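Local coordinates for VC0179-like protein (Escherichia coli, PDB 4XJ6) that probably joins nucleoside triphosphates into cyclic dinucleotides such as cyclic GMP-AMP, as a bacterial homologue of cyclic GMP-AMP synthase, at residues 43-48 / 150-155; 133-138 / 193-198; 176-181 / 189-194; 239-244 / 254-259. All coordinates share one frame; numbering follows the deposited sequence.

Overall arrangement
Strand 188-198 ties the set together. Interaction 2 pairs its later part with strand 128-138 and interaction 3 pairs its earlier part with strand 179-183, the two sharing Pro193 and Met194. Interaction 4 borders it through strand 242-244, where Ala196 N lies 2.8 Å from Asn242 O, probably hydrogen-bonded; the centres of interactions 2 and 4 are about 9 Å apart. All three reach the same 3'-deoxy-GTP, which receives contacts from Tyr195, Thr177 and Ser255, while Asp191 of interaction 3 also holds magnesium. Interaction 1 is the helical backing of this sheet: Leu152 CB packs 3.8 Å from Met194 CG, yet the Leu152 side chain stays about 14 Å from nucleotide.

Interaction 1: 43-48 / 150-155; sequences DVFQEA and TLLLLL
The Phe45 ring receives Leu155 squarely on one face: CD1 stands 3.8 Å from the ring centroid and only 7° off the normal, a CH-pi contact over the centre of the ring. Leu152 CD2 comes obliquely to the same ring, 4.2 Å from CE2, and Leu155 CB meets CE1 at 3.7 Å. Leu155 thus meets the ring through both CB and CD1, the two side chains crossing at about a right angle. Leu155 CG lies anti to the carbonyl carbon (chi1 -66°), which carries the branch across to the facing helix and divides the work between the two methyls. While CD1 covers the ring, Leu155 CD2 touches both Ala48 CB (3.9 Å) and Val44 CG1 (4.0 Å). That valine methyl also sits 3.4 Å from Leu155 O, the nearest approach of the contact, with the backbone carbonyl against a purely apolar group. The side-chain contacts are all apolar, and the five touching residues are buried. Phe100 of helix 94-102 closes over Phe45, Ala48 and Leu155, and Met194 of strand 188-198 touches Phe45 and Leu152. With segment axes 10.7 Å apart and inclined at 129°, this is helix-on-helix packing against one face of the nucleotidyltransferase sheet.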
# COMPACT_ATOMS: atom_id res chain seq x y z
N ASP A 43 1.23 22.43 -3.46
CA ASP A 43 1.42 23.47 -4.47
C ASP A 43 0.36 23.40 -5.56
O ASP A 43 -0.27 24.41 -5.88
CB ASP A 43 2.82 23.35 -5.09
CG ASP A 43 3.92 23.79 -4.15
OD1 ASP A 43 3.62 24.52 -3.18
OD2 ASP A 43 5.08 23.42 -4.38
N VAL A 44 0.17 22.21 -6.12
CA VAL A 44 -0.80 22.00 -7.19
C VAL A 44 -2.21 22.40 -6.76
O VAL A 44 -2.91 23.11 -7.48
CB VAL A 44 -0.81 20.52 -7.65
CG1 VAL A 44 -2.01 20.24 -8.55
CG2 VAL A 44 0.49 20.17 -8.36
N PHE A 45 -2.60 21.95 -5.57
CA PHE A 45 -3.91 22.29 -5.02
C PHE A 45 -4.03 23.79 -4.80
O PHE A 45 -5.08 24.38 -5.06
CB PHE A 45 -4.15 21.53 -3.71
CG PHE A 45 -4.92 20.25 -3.89
CD1 PHE A 45 -4.31 19.13 -4.42
CD2 PHE A 45 -6.24 20.17 -3.50
CE1 PHE A 45 -5.02 17.95 -4.58
CE2 PHE A 45 -6.95 18.99 -3.65
CZ PHE A 45 -6.34 17.88 -4.19
N GLN A 46 -2.96 24.42 -4.31
CA GLN A 46 -2.94 25.86 -4.10
C GLN A 46 -3.08 26.61 -5.41
O GLN A 46 -3.86 27.56 -5.52
CB GLN A 46 -1.66 26.29 -3.38
CG GLN A 46 -1.48 27.80 -3.30
CD GLN A 46 -0.23 28.22 -2.56
OE1 GLN A 46 -0.16 28.13 -1.33
NE2 GLN A 46 0.78 28.68 -3.30
N GLU A 47 -2.31 26.18 -6.41
CA GLU A 47 -2.36 26.79 -7.74
C GLU A 47 -3.76 26.66 -8.35
O GLU A 47 -4.27 27.59 -8.96
CB GLU A 47 -1.33 26.14 -8.66
CG GLU A 47 0.12 26.46 -8.30
CD GLU A 47 1.11 25.72 -9.17
OE1 GLU A 47 0.79 24.60 -9.62
OE2 GLU A 47 2.22 26.26 -9.40
N ALA A 48 -4.36 25.49 -8.17
CA ALA A 48 -5.70 25.23 -8.67
C ALA A 48 -6.73 26.07 -7.92
O ALA A 48 -7.67 26.60 -8.52
CB ALA A 48 -6.04 23.75 -8.56
N THR A 150 -13.06 13.46 -10.74
CA THR A 150 -12.12 13.66 -11.84
C THR A 150 -11.19 14.83 -11.56
O THR A 150 -9.98 14.77 -11.83
CB THR A 150 -12.85 13.91 -13.16
OG1 THR A 150 -13.69 12.79 -13.46
CG2 THR A 150 -11.86 14.11 -14.30
N LEU A 151 -11.75 15.91 -11.01
CA LEU A 151 -10.98 17.10 -10.67
C LEU A 151 -9.84 16.75 -9.71
O LEU A 151 -8.68 17.07 -9.98
CB LEU A 151 -11.90 18.15 -10.04
CG LEU A 151 -11.43 19.61 -9.95
CD1 LEU A 151 -12.64 20.53 -9.82
CD2 LEU A 151 -10.48 19.85 -8.79
N LEU A 152 -10.19 16.11 -8.60
CA LEU A 152 -9.23 15.74 -7.57
C LEU A 152 -8.19 14.76 -8.10
O LEU A 152 -7.01 14.83 -7.73
CB LEU A 152 -9.95 15.14 -6.37
CG LEU A 152 -11.05 16.01 -5.75
CD1 LEU A 152 -11.84 15.21 -4.72
CD2 LEU A 152 -10.43 17.24 -5.13
N LEU A 153 -8.63 13.85 -8.95
CA LEU A 153 -7.73 12.86 -9.54
C LEU A 153 -6.75 13.51 -10.51
O LEU A 153 -5.58 13.12 -10.57
CB LEU A 153 -8.54 11.77 -10.26
CG LEU A 153 -9.24 10.75 -9.36
CD1 LEU A 153 -10.13 9.84 -10.19
CD2 LEU A 153 -8.22 9.96 -8.56
N LEU A 154 -7.22 14.51 -11.25
CA LEU A 154 -6.36 15.24 -12.18
C LEU A 154 -5.34 16.10 -11.45
O LEU A 154 -4.27 16.39 -11.98
CB LEU A 154 -7.20 16.10 -13.12
CG LEU A 154 -7.87 15.38 -14.28
CD1 LEU A 154 -8.65 16.35 -15.14
CD2 LEU A 154 -6.83 14.63 -15.11
N LEU A 155 -5.67 16.51 -10.23
CA LEU A 155 -4.75 17.29 -9.41
C LEU A 155 -3.65 16.41 -8.84
O LEU A 155 -2.51 16.85 -8.68
CB LEU A 155 -5.50 17.99 -8.28
CG LEU A 155 -6.49 19.07 -8.70
CD1 LEU A 155 -7.03 19.81 -7.49
CD2 LEU A 155 -5.85 20.05 -9.68

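Interaction 2: 133-138 / 193-198; sequences GTYMPM and PMYAIP. With GH3 (3'-deoxy-guanosine-5'-triphosphate), chain E.
Thr134 and Met136 each bond to the residues on both sides of their partner: Thr134 N to Pro193 O and Tyr195 N to Thr134 O (2.7 Å), then Met136 N to Tyr195 O and Ile197 N to Met136 O. This alternation is the signature of a parallel pair, here with the strand axes at 31°. The bond from Ile197 N to Met136 O is the longest, 3.2 Å.

Tyr135 and Tyr195 point the same way and form an offset stack, centroids 4.4 Å apart and planes 11° from parallel, with Tyr195 CD2 over the rim of the Tyr135 ring. Ile197 CG2 meets the edge of Tyr135 in its plane, and Ile197 CD1 reaches Tyr135 CB at 3.6 Å.

On the face of Thr134, Met136, Met194 and Ala196, Met194 is bent at chi2 and chi3 and sends CE to Met136 CB (3.6 Å); from the strand's end Met138 CE comes to Ala196 CB (3.7 Å).

A polar side-chain contact reaches the nucleotide: guanine N2 donates to Tyr195 OH, arriving in the ring plane, at a modelled 2.5 Å whose exact value is doubtful. Gln110 OE1 also bonds that hydroxyl.

Strand 106-110 flanks the far side of 128-138, with Trp108 edge-to-face on Tyr135; Met194 rests on Leu152 of helix 149-166 and Phe45 of helix 24-57.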
# COMPACT_ATOMS: atom_id res chain seq x y z
N GLY A 133 -1.90 8.81 1.33
CA GLY A 133 -3.15 9.30 0.77
C GLY A 133 -3.31 10.81 0.86
O GLY A 133 -2.84 11.44 1.81
N THR A 134 -3.98 11.38 -0.13
CA THR A 134 -4.33 12.80 -0.11
C THR A 134 -5.81 12.95 0.23
O THR A 134 -6.67 12.37 -0.43
CB THR A 134 -4.04 13.47 -1.46
OG1 THR A 134 -2.65 13.30 -1.78
CG2 THR A 134 -4.38 14.95 -1.42
N TYR A 135 -6.10 13.74 1.26
CA TYR A 135 -7.46 13.91 1.74
C TYR A 135 -7.95 15.34 1.54
O TYR A 135 -7.30 16.29 1.95
CB TYR A 135 -7.56 13.54 3.23
CG TYR A 135 -7.26 12.09 3.55
CD1 TYR A 135 -5.97 11.60 3.51
CD2 TYR A 135 -8.29 11.23 3.92
CE1 TYR A 135 -5.70 10.28 3.82
CE2 TYR A 135 -8.03 9.91 4.22
CZ TYR A 135 -6.74 9.44 4.17
OH TYR A 135 -6.47 8.12 4.48
N MET A 136 -9.11 15.48 0.90
CA MET A 136 -9.69 16.80 0.70
C MET A 136 -10.96 16.98 1.53
O MET A 136 -11.97 16.33 1.28
CB MET A 136 -10.01 17.04 -0.77
CG MET A 136 -10.53 18.44 -1.08
SD MET A 136 -9.34 19.72 -0.64
CE MET A 136 -10.30 21.20 -0.96
N PRO A 137 -10.90 17.87 2.53
CA PRO A 137 -12.08 18.24 3.32
C PRO A 137 -13.13 18.95 2.46
O PRO A 137 -12.81 19.90 1.75
CB PRO A 137 -11.52 19.18 4.39
CG PRO A 137 -10.06 18.88 4.44
CD PRO A 137 -9.68 18.52 3.04
N MET A 138 -14.37 18.48 2.53
CA MET A 138 -15.43 19.05 1.71
C MET A 138 -16.79 18.64 2.25
O MET A 138 -16.89 17.79 3.13
CB MET A 138 -15.29 18.59 0.26
CG MET A 138 -15.62 17.12 0.07
SD MET A 138 -15.38 16.54 -1.62
CE MET A 138 -13.60 16.69 -1.77
N PRO A 193 -3.51 7.38 -3.09
CA PRO A 193 -4.97 7.30 -3.17
C PRO A 193 -5.59 8.65 -2.82
O PRO A 193 -5.08 9.33 -1.93
CB PRO A 193 -5.32 6.22 -2.14
CG PRO A 193 -4.19 6.25 -1.17
CD PRO A 193 -2.97 6.58 -1.98
N MET A 194 -6.64 9.04 -3.52
CA MET A 194 -7.28 10.33 -3.29
C MET A 194 -8.59 10.16 -2.53
O MET A 194 -9.47 9.41 -2.95
CB MET A 194 -7.54 11.04 -4.62
CG MET A 194 -8.22 12.39 -4.48
SD MET A 194 -7.12 13.66 -3.82
CE MET A 194 -8.29 14.68 -2.93
N TYR A 195 -8.71 10.86 -1.40
CA TYR A 195 -9.88 10.73 -0.55
C TYR A 195 -10.68 12.02 -0.42
O TYR A 195 -10.13 13.12 -0.45
CB TYR A 195 -9.49 10.26 0.85
CG TYR A 195 -8.84 8.91 0.89
CD1 TYR A 195 -9.60 7.75 1.03
CD2 TYR A 195 -7.46 8.78 0.81
CE1 TYR A 195 -9.01 6.51 1.08
CE2 TYR A 195 -6.85 7.54 0.86
CZ TYR A 195 -7.64 6.41 0.99
OH TYR A 195 -7.04 5.16 1.04
N ALA A 196 -11.99 11.86 -0.27
CA ALA A 196 -12.86 12.95 0.13
C ALA A 196 -13.41 12.67 1.52
O ALA A 196 -13.86 11.56 1.80
CB ALA A 196 -13.99 13.14 -0.87
N ILE A 197 -13.35 13.67 2.39
CA ILE A 197 -13.80 13.53 3.78
C ILE A 197 -14.60 14.75 4.21
O ILE A 197 -14.40 15.84 3.67
CB ILE A 197 -12.60 13.32 4.73
CG1 ILE A 197 -11.55 14.42 4.53
CG2 ILE A 197 -11.98 11.95 4.51
CD1 ILE A 197 -10.35 14.30 5.44
N PRO A 198 -15.52 14.57 5.18
CA PRO A 198 -16.33 15.68 5.69
C PRO A 198 -15.49 16.81 6.25
O PRO A 198 -14.40 16.57 6.78
CB PRO A 198 -17.16 15.03 6.80
CG PRO A 198 -17.27 13.62 6.39
CD PRO A 198 -15.95 13.28 5.74
O3A GH3 E . -2.07 -2.14 -6.68
PA GH3 E . -3.60 -1.74 -6.36
O1A GH3 E . -4.25 -2.89 -5.63
O2A GH3 E . -4.37 -1.37 -7.61
O5' GH3 E . -3.47 -0.49 -5.36
C5' GH3 E . -2.28 -0.27 -4.64
C4' GH3 E . -2.52 0.83 -3.62
O4' GH3 E . -3.86 1.25 -3.68
C3' GH3 E . -2.28 0.40 -2.18
C2' GH3 E . -3.30 1.22 -1.39
O2' GH3 E . -2.69 2.38 -0.88
C1' GH3 E . -4.36 1.62 -2.40
N9 GH3 E . -5.56 0.80 -2.18
C8 GH3 E . -5.81 -0.38 -2.84
N7 GH3 E . -6.99 -0.86 -2.42
C5 GH3 E . -7.50 -0.00 -1.51
C6 GH3 E . -8.68 -0.03 -0.78
O6 GH3 E . -9.47 -0.97 -0.92
N1 GH3 E . -8.97 0.99 0.10
C2 GH3 E . -8.08 2.03 0.25
N2 GH3 E . -8.37 3.02 1.10
N3 GH3 E . -6.91 2.06 -0.48
C4 GH3 E . -6.62 1.05 -1.35

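Interaction 3: 176-181 / 189-194; sequences NTCGRI and HIDVPM. With MG (magnesium ion), chain C; GH3 (3'-deoxy-guanosine-5'-triphosphate), chain E.
Gly179 and Ile181 pair with Val192 and Ile190 as the hydrogen-bonded positions of an antiparallel beta hairpin, the segment axes 4.7 Å apart and at 161°. Val192 N to Gly179 O is firm at 2.8 Å, whereas the return bond, Gly179 N to Val192 O, is weak; both bonds between Ile181 and Ile190 are present. Between them Arg180 and Asp191 form the non-hydrogen-bonded pair, their side chains side by side on one face of the sheet.

Arg180 grips the carboxylate side-on in a two-bond salt bridge, NH2 to Asp191 OD2 at 2.9 Å and NE to OD1 at a modelled 2.5 Å that is probably an underestimate. Each oxygen uses its syn lone pair, and the two planes are nearly coplanar. A bend at chi3 (-68°) turns the guanidinium into that position. His189 lies flat on one face of it, centres 3.6 Å apart and planes at 19°, so stacking and the paired bonds together fix its rotation. The imidazole is itself held by Glu127 through ND1.

Asp191 OD2 is shared between Arg180 NH2 and the magnesium ion, whose site also includes Asp129 and Asp131. Thr177 OG1 sits 2.6 Å from the sugar O4' of 3'-deoxy-GTP. Beyond the last pair, a water joins the two segments, donating to Thr177 O at 2.7 Å and accepting from Met194 N.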
# COMPACT_ATOMS: atom_id res chain seq x y z
N ASN A 176 -5.47 1.36 -10.34
CA ASN A 176 -6.93 1.40 -10.27
C ASN A 176 -7.44 2.28 -9.13
O ASN A 176 -8.50 2.90 -9.25
CB ASN A 176 -7.49 -0.02 -10.11
CG ASN A 176 -7.13 -0.92 -11.28
OD1 ASN A 176 -6.85 -0.44 -12.38
ND2 ASN A 176 -7.16 -2.23 -11.05
N THR A 177 -6.69 2.33 -8.04
CA THR A 177 -7.15 3.03 -6.85
C THR A 177 -6.25 4.19 -6.45
O THR A 177 -6.48 4.84 -5.43
CB THR A 177 -7.24 2.06 -5.65
OG1 THR A 177 -5.92 1.61 -5.30
CG2 THR A 177 -8.12 0.87 -5.98
N CYS A 178 -5.23 4.46 -7.26
CA CYS A 178 -4.29 5.53 -6.94
C CYS A 178 -3.39 5.91 -8.10
O CYS A 178 -3.30 5.20 -9.10
CB CYS A 178 -3.41 5.13 -5.75
SG CYS A 178 -2.25 3.80 -6.13
N GLY A 179 -2.72 7.05 -7.96
CA GLY A 179 -1.65 7.43 -8.86
C GLY A 179 -0.34 7.05 -8.19
O GLY A 179 -0.17 7.26 -6.99
N ARG A 180 0.58 6.48 -8.96
CA ARG A 180 1.85 6.03 -8.40
C ARG A 180 3.02 6.74 -9.05
O ARG A 180 3.08 6.86 -10.28
CB ARG A 180 2.00 4.52 -8.56
CG ARG A 180 3.40 4.01 -8.24
CD ARG A 180 3.47 2.49 -8.35
NE ARG A 180 2.69 1.84 -7.30
CZ ARG A 180 2.53 0.52 -7.20
NH1 ARG A 180 3.09 -0.29 -8.09
NH2 ARG A 180 1.80 0.02 -6.21
N ILE A 181 3.94 7.22 -8.23
CA ILE A 181 5.20 7.75 -8.74
C ILE A 181 6.33 6.81 -8.36
O ILE A 181 6.51 6.48 -7.19
CB ILE A 181 5.47 9.20 -8.23
CG1 ILE A 181 6.76 9.75 -8.85
CG2 ILE A 181 5.50 9.27 -6.70
CD1 ILE A 181 6.63 10.06 -10.33
N HIS A 189 8.47 3.45 -4.66
CA HIS A 189 7.36 4.10 -5.32
C HIS A 189 6.35 4.56 -4.27
O HIS A 189 6.23 3.96 -3.20
CB HIS A 189 6.70 3.19 -6.37
CG HIS A 189 6.08 1.96 -5.80
ND1 HIS A 189 6.55 0.69 -6.07
CD2 HIS A 189 5.01 1.79 -4.99
CE1 HIS A 189 5.80 -0.20 -5.45
NE2 HIS A 189 4.86 0.44 -4.78
N ILE A 190 5.64 5.64 -4.58
CA ILE A 190 4.68 6.20 -3.64
C ILE A 190 3.28 6.16 -4.23
O ILE A 190 3.01 6.76 -5.27
CB ILE A 190 5.03 7.66 -3.28
CG1 ILE A 190 6.44 7.73 -2.69
CG2 ILE A 190 4.01 8.23 -2.32
CD1 ILE A 190 6.87 9.12 -2.29
N ASP A 191 2.39 5.42 -3.57
CA ASP A 191 1.00 5.36 -3.99
C ASP A 191 0.20 6.51 -3.37
O ASP A 191 0.28 6.75 -2.16
CB ASP A 191 0.38 4.02 -3.61
CG ASP A 191 0.85 2.89 -4.52
OD1 ASP A 191 1.32 3.19 -5.63
OD2 ASP A 191 0.73 1.71 -4.13
N VAL A 192 -0.57 7.20 -4.20
CA VAL A 192 -1.36 8.34 -3.74
C VAL A 192 -2.85 8.12 -3.99
O VAL A 192 -3.39 8.59 -4.99
CB VAL A 192 -0.92 9.64 -4.42
CG1 VAL A 192 -1.58 10.84 -3.75
CG2 VAL A 192 0.60 9.77 -4.40
N PRO A 193 -3.51 7.38 -3.09
CA PRO A 193 -4.97 7.30 -3.17
C PRO A 193 -5.59 8.65 -2.82
O PRO A 193 -5.08 9.33 -1.93
CB PRO A 193 -5.32 6.22 -2.14
CG PRO A 193 -4.19 6.25 -1.17
CD PRO A 193 -2.97 6.58 -1.98
N MET A 194 -6.64 9.04 -3.52
CA MET A 194 -7.28 10.33 -3.29
C MET A 194 -8.59 10.16 -2.53
O MET A 194 -9.47 9.41 -2.95
CB MET A 194 -7.54 11.04 -4.62
CG MET A 194 -8.22 12.39 -4.48
SD MET A 194 -7.12 13.66 -3.82
CE MET A 194 -8.29 14.68 -2.93
MG MG C . 0.88 0.40 -2.33
O3A GH3 E . -2.07 -2.14 -6.68
PA GH3 E . -3.60 -1.74 -6.36
O1A GH3 E . -4.25 -2.89 -5.63
O2A GH3 E . -4.37 -1.37 -7.61
O5' GH3 E . -3.47 -0.49 -5.36
C5' GH3 E . -2.28 -0.27 -4.64
C4' GH3 E . -2.52 0.83 -3.62
O4' GH3 E . -3.86 1.25 -3.68
C3' GH3 E . -2.28 0.40 -2.18
C2' GH3 E . -3.30 1.22 -1.39
O2' GH3 E . -2.69 2.38 -0.88
C1' GH3 E . -4.36 1.62 -2.40
N9 GH3 E . -5.56 0.80 -2.18
C8 GH3 E . -5.81 -0.38 -2.84
N7 GH3 E . -6.99 -0.86 -2.42
C5 GH3 E . -7.50 -0.00 -1.51
C6 GH3 E . -8.68 -0.03 -0.78
O6 GH3 E . -9.47 -0.97 -0.92
N1 GH3 E . -8.97 0.99 0.10
C2 GH3 E . -8.08 2.03 0.25
N2 GH3 E . -8.37 3.02 1.10
N3 GH3 E . -6.91 2.06 -0.48
C4 GH3 E . -6.62 1.05 -1.35
O HOH W 1 -7.54 7.27 -5.61
O HOH W 2 0.38 -1.46 -3.13

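Interaction 4: 239-244 / 254-259; sequences DKVNLA and VSDPKI. With GH3 (3'-deoxy-guanosine-5'-triphosphate), chain E; GH3 (3'-deoxy-guanosine-5'-triphosphate), chain D.
Val241 presses an apolar methyl on a carboxylate: its CG2 lies 3.4 Å from Asp256 OD2, and its CB is 3.8 Å from Asp256 CB. The second branch, CG1, placed anti to the backbone N, turns to Asp256 CA and, more distantly, Pro257 CD. Val241 also supplies the backbone link, for Ser255 N donates to Val241 O at 3.0 Å. Next to it Asn242 and Val254 form an antiparallel non-hydrogen-bonded pair, Asn242 OD1 touching Val254 CG2 at 3.6 Å. This is the one bridge between the segments, whose touching parts run 90° apart; the strand pairing continues through Leu243 and Ser253.

The departing chain enters helix 257-271, and Asp256 is its N-cap: OD1 accepts from Lys258 N at 3.0 Å, the donor standing 59° out of the carboxylate plane. The same side chain thus caps the helix while its flank packs on Val241.

Ser255 OG, anti to its own amide nitrogen, reaches the base of 3'-deoxy-GTP. Guanine N1 donates to Ser255 OG at 2.7 Å with an angle of 165°; bonds from N2 to OG and to Ser255 O are weak. Leu243 CD2 stands over the base at C2, 3.7 Å away, and the guanine of a second 3'-deoxy-GTP lies beyond the opposite face. Leu243, Ser255 and Pro257 belong to the nucleotide pocket, and the bond from N1 to Ser255 OG is consistent with recognition of guanine there.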
# COMPACT_ATOMS: atom_id res chain seq x y z
N ASP A 239 -17.48 6.06 7.66
CA ASP A 239 -18.55 5.84 6.70
C ASP A 239 -18.64 6.97 5.68
O ASP A 239 -19.49 6.95 4.79
CB ASP A 239 -19.89 5.68 7.42
CG ASP A 239 -20.19 6.84 8.34
OD1 ASP A 239 -19.81 6.78 9.53
OD2 ASP A 239 -20.82 7.82 7.88
N LYS A 240 -17.75 7.95 5.81
CA LYS A 240 -17.75 9.10 4.92
C LYS A 240 -16.39 9.32 4.27
O LYS A 240 -16.19 10.30 3.55
CB LYS A 240 -18.17 10.35 5.69
CG LYS A 240 -19.60 10.34 6.21
CD LYS A 240 -20.57 10.88 5.17
CE LYS A 240 -21.95 11.12 5.78
NZ LYS A 240 -22.86 11.83 4.84
N VAL A 241 -15.45 8.42 4.54
CA VAL A 241 -14.14 8.47 3.91
C VAL A 241 -14.24 7.86 2.51
O VAL A 241 -14.17 6.64 2.35
CB VAL A 241 -13.07 7.73 4.73
CG1 VAL A 241 -11.71 7.83 4.05
CG2 VAL A 241 -13.00 8.29 6.14
N ASN A 242 -14.40 8.71 1.51
CA ASN A 242 -14.61 8.27 0.14
C ASN A 242 -13.33 8.20 -0.69
O ASN A 242 -12.61 9.18 -0.82
CB ASN A 242 -15.63 9.18 -0.55
CG ASN A 242 -17.05 8.90 -0.11
OD1 ASN A 242 -17.80 8.20 -0.79
ND2 ASN A 242 -17.43 9.44 1.05
N LEU A 243 -13.06 7.02 -1.26
CA LEU A 243 -11.92 6.83 -2.14
C LEU A 243 -12.31 7.11 -3.59
O LEU A 243 -13.29 6.55 -4.09
CB LEU A 243 -11.36 5.42 -2.01
CG LEU A 243 -10.15 5.05 -2.85
CD1 LEU A 243 -8.97 5.95 -2.49
CD2 LEU A 243 -9.79 3.58 -2.68
N ALA A 244 -11.55 7.96 -4.26
CA ALA A 244 -11.81 8.26 -5.66
C ALA A 244 -11.21 7.17 -6.55
O ALA A 244 -10.01 6.90 -6.50
CB ALA A 244 -11.25 9.62 -6.04
N VAL A 254 -16.57 4.05 -0.58
CA VAL A 254 -16.35 4.28 0.84
C VAL A 254 -15.36 3.25 1.38
O VAL A 254 -15.68 2.06 1.49
CB VAL A 254 -17.67 4.20 1.64
CG1 VAL A 254 -17.39 4.27 3.13
CG2 VAL A 254 -18.61 5.33 1.22
N SER A 255 -14.16 3.71 1.69
CA SER A 255 -13.10 2.83 2.16
C SER A 255 -12.10 3.59 3.03
O SER A 255 -11.17 4.22 2.53
CB SER A 255 -12.38 2.19 0.97
OG SER A 255 -11.30 1.37 1.40
N ASP A 256 -12.30 3.52 4.34
CA ASP A 256 -11.40 4.16 5.29
C ASP A 256 -10.25 3.22 5.62
O ASP A 256 -10.46 2.17 6.23
CB ASP A 256 -12.14 4.57 6.56
CG ASP A 256 -11.32 5.49 7.45
OD1 ASP A 256 -10.13 5.72 7.16
OD2 ASP A 256 -11.88 6.00 8.45
N PRO A 257 -9.02 3.60 5.22
CA PRO A 257 -7.82 2.80 5.50
C PRO A 257 -7.56 2.66 7.00
O PRO A 257 -6.91 1.70 7.44
CB PRO A 257 -6.70 3.60 4.83
CG PRO A 257 -7.23 4.99 4.74
CD PRO A 257 -8.70 4.84 4.50
N LYS A 258 -8.06 3.61 7.78
CA LYS A 258 -7.94 3.60 9.24
C LYS A 258 -8.53 2.32 9.84
O LYS A 258 -8.05 1.83 10.87
CB LYS A 258 -8.64 4.83 9.82
CG LYS A 258 -8.85 4.83 11.33
CD LYS A 258 -7.60 5.27 12.08
CE LYS A 258 -7.93 5.58 13.54
NZ LYS A 258 -6.72 5.89 14.36
N ILE A 259 -9.54 1.77 9.18
CA ILE A 259 -10.19 0.54 9.64
C ILE A 259 -9.24 -0.65 9.61
O ILE A 259 -9.18 -1.43 10.57
CB ILE A 259 -11.44 0.23 8.78
CG1 ILE A 259 -12.51 1.30 9.00
CG2 ILE A 259 -11.99 -1.15 9.12
CD1 ILE A 259 -13.76 1.09 8.17
O3A GH3 E . -2.07 -2.14 -6.68
PA GH3 E . -3.60 -1.74 -6.36
O1A GH3 E . -4.25 -2.89 -5.63
O2A GH3 E . -4.37 -1.37 -7.61
O5' GH3 E . -3.47 -0.49 -5.36
C5' GH3 E . -2.28 -0.27 -4.64
C4' GH3 E . -2.52 0.83 -3.62
O4' GH3 E . -3.86 1.25 -3.68
C3' GH3 E . -2.28 0.40 -2.18
C2' GH3 E . -3.30 1.22 -1.39
O2' GH3 E . -2.69 2.38 -0.88
C1' GH3 E . -4.36 1.62 -2.40
N9 GH3 E . -5.56 0.80 -2.18
C8 GH3 E . -5.81 -0.38 -2.84
N7 GH3 E . -6.99 -0.86 -2.42
C5 GH3 E . -7.50 -0.00 -1.51
C6 GH3 E . -8.68 -0.03 -0.78
O6 GH3 E . -9.47 -0.97 -0.92
N1 GH3 E . -8.97 0.99 0.10
C2 GH3 E . -8.08 2.03 0.25
N2 GH3 E . -8.37 3.02 1.10
N3 GH3 E . -6.91 2.06 -0.48
C4 GH3 E . -6.62 1.05 -1.35
PG GH3 D . 3.18 -3.59 1.48
O1G GH3 D . 3.33 -4.83 0.64
O2G GH3 D . 2.83 -2.40 0.63
O3G GH3 D . 4.49 -3.31 2.18
O3B GH3 D . 2.03 -3.87 2.57
PB GH3 D . 0.76 -2.90 2.77
O1B GH3 D . 0.20 -3.08 4.16
O2B GH3 D . 1.13 -1.45 2.59
O3A GH3 D . -0.32 -3.40 1.68
PA GH3 D . -0.77 -2.51 0.42
O1A GH3 D . -1.19 -3.43 -0.71
O2A GH3 D . 0.32 -1.57 -0.03
O5' GH3 D . -2.04 -1.65 0.91
C5' GH3 D . -1.88 -0.49 1.69
C4' GH3 D . -3.21 -0.12 2.33
O4' GH3 D . -4.22 -0.10 1.35
C3' GH3 D . -3.66 -1.12 3.39
C2' GH3 D . -5.17 -1.09 3.27
O2' GH3 D . -5.71 -0.19 4.20
C1' GH3 D . -5.44 -0.60 1.86
N9 GH3 D . -5.85 -1.74 1.02
C8 GH3 D . -5.06 -2.37 0.10
N7 GH3 D . -5.77 -3.36 -0.48
C5 GH3 D . -7.01 -3.37 0.07
C6 GH3 D . -8.13 -4.16 -0.15
O6 GH3 D . -8.08 -5.07 -0.98
N1 GH3 D . -9.28 -3.94 0.57
C2 GH3 D . -9.33 -2.92 1.50
N2 GH3 D . -10.45 -2.70 2.19
N3 GH3 D . -8.21 -2.13 1.71
C4 GH3 D . -7.07 -2.35 1.01